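Local atomic coordinates of putative lipoprotein (Pectobacterium atrosepticum SCRI1043, PDB entry 3BDU), a protein that is of unknown function but is probably a small membrane-attached lipoprotein, its mature part being an all-beta domain related to the SH3 fold. Residues 6-9 with 13-16. Numbering follows the deposited sequence.
Sequences VLHT and RTIV
L7 and I15 face each other as the hydrogen-bonded pair of an antiparallel beta hairpin, the first of this small DUF903 domain, whose family belongs to the SH3 clan. Strand 4-9 runs to the turn and strand 14-18 returns beside it, outermost within this chain in a three-stranded sheet; on its other side 4-9 pairs with 47-52.

The backbone ladder comes first. L7 N gives its hydrogen to I15 O at 2.7 Å, and I15 N returns the bond to L7 O at 2.8 Å. One step nearer the turn, T9 N reaches R13 O at 3.0 Å. Between these rungs T14 CA sits 3.1 Å from L7 O, a CA-H...O contact.

The strand side chains alternate between the two faces. L7 and I15 point to the face where both also touch Y32 of strand 30-33, so the hairpin packs here on the second sheet. I15 CD1, at the end of an extended CG1 arm, meets the T9 methyl CG2, which reaches in at the end of the strand, at 4.0 Å, the two side chains crossing at nearly a right angle. On the other face V6 and T14 lie side by side, and the T14 methyl CG2 approaches H8 CD2 obliquely at 3.8 Å.

Polar groups close the turn end. R13 bends at chi3 (-61°), and its guanidinium lies with one face over T9 CG2; NE forms a salt bridge with D11, while NH2 forms another with E49 of a second subunit. With chi1 at 70°, T9 OG1 is placed between its own N and carbonyl carbon, where it hydrogen-bonds D11 OD1 and accepts a hydrogen bond from R13 N at 3.0 Å, 148° at the hydrogen.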
loop_
_atom_site.group_PDB
_atom_site.type_symbol
_atom_site.label_atom_id
_atom_site.label_comp_id
_atom_site.label_asym_id
_atom_site.label_seq_id
_atom_site.Cartn_x
_atom_site.Cartn_y
_atom_site.Cartn_z
ATOM N N VAL A 6 0.304 -16.695 19.335
ATOM C CA VAL A 6 1.724 -16.689 19.036
ATOM C C VAL A 6 1.896 -15.977 17.701
ATOM O O VAL A 6 1.356 -16.421 16.695
ATOM C CB VAL A 6 2.298 -18.112 18.888
ATOM C CG1 VAL A 6 3.768 -18.022 18.517
ATOM C CG2 VAL A 6 2.125 -18.903 20.189
ATOM N N LEU A 7 2.627 -14.868 17.697
ATOM C CA LEU A 7 2.870 -14.118 16.468
ATOM C C LEU A 7 4.221 -14.512 15.874
ATOM O O LEU A 7 5.222 -14.583 16.592
ATOM C CB LEU A 7 2.895 -12.607 16.736
ATOM C CG LEU A 7 1.638 -11.837 17.153
ATOM C CD1 LEU A 7 1.057 -12.446 18.425
ATOM C CD2 LEU A 7 1.992 -10.373 17.374
ATOM N N HIS A 8 4.243 -14.771 14.569
ATOM C CA HIS A 8 5.477 -15.112 13.870
ATOM C C HIS A 8 5.810 -13.899 13.016
ATOM O O HIS A 8 5.015 -13.488 12.173
ATOM C CB HIS A 8 5.280 -16.354 12.995
ATOM C CG HIS A 8 4.875 -17.566 13.773
ATOM N ND1 HIS A 8 3.669 -17.659 14.435
ATOM C CD2 HIS A 8 5.538 -18.717 14.041
ATOM C CE1 HIS A 8 3.605 -18.808 15.077
ATOM N NE2 HIS A 8 4.728 -19.472 14.857
ATOM N N THR A 9 6.984 -13.322 13.251
ATOM C CA THR A 9 7.419 -12.136 12.526
ATOM C C THR A 9 8.189 -12.485 11.262
ATOM O O THR A 9 8.659 -13.613 11.092
ATOM C CB THR A 9 8.344 -11.277 13.383
ATOM O OG1 THR A 9 9.592 -11.958 13.536
ATOM C CG2 THR A 9 7.733 -11.039 14.761
ATOM N N ARG A 13 11.112 -14.354 14.482
ATOM C CA ARG A 13 10.821 -14.325 15.910
ATOM C C ARG A 13 9.413 -14.846 16.156
ATOM O O ARG A 13 8.566 -14.807 15.267
ATOM C CB ARG A 13 10.906 -12.901 16.464
ATOM C CG ARG A 13 12.296 -12.421 16.858
ATOM C CD ARG A 13 12.194 -11.035 17.483
ATOM N NE ARG A 13 11.631 -10.087 16.526
ATOM C CZ ARG A 13 10.917 -9.014 16.849
ATOM N NH1 ARG A 13 10.661 -8.727 18.118
ATOM N NH2 ARG A 13 10.454 -8.224 15.891
ATOM N N THR A 14 9.180 -15.345 17.360
ATOM C CA THR A 14 7.868 -15.831 17.759
ATOM C C THR A 14 7.599 -15.065 19.039
ATOM O O THR A 14 8.434 -15.036 19.944
ATOM C CB THR A 14 7.859 -17.344 18.044
ATOM O OG1 THR A 14 8.843 -17.649 19.036
ATOM C CG2 THR A 14 8.160 -18.127 16.772
ATOM N N ILE A 15 6.437 -14.429 19.106
ATOM C CA ILE A 15 6.068 -13.626 20.260
ATOM C C ILE A 15 4.757 -14.134 20.848
ATOM O O ILE A 15 3.795 -14.367 20.117
ATOM C CB ILE A 15 5.914 -12.133 19.835
ATOM C CG1 ILE A 15 7.205 -11.655 19.160
ATOM C CG2 ILE A 15 5.621 -11.252 21.046
ATOM C CD1 ILE A 15 7.137 -10.227 18.632
ATOM N N VAL A 16 4.725 -14.319 22.164
ATOM C CA VAL A 16 3.510 -14.777 22.829
ATOM C C VAL A 16 2.669 -13.563 23.203
ATOM O O VAL A 16 3.171 -12.600 23.786
ATOM C CB VAL A 16 3.818 -15.552 24.125
ATOM C CG1 VAL A 16 2.516 -15.939 24.812
ATOM C CG2 VAL A 16 4.646 -16.790 23.814
#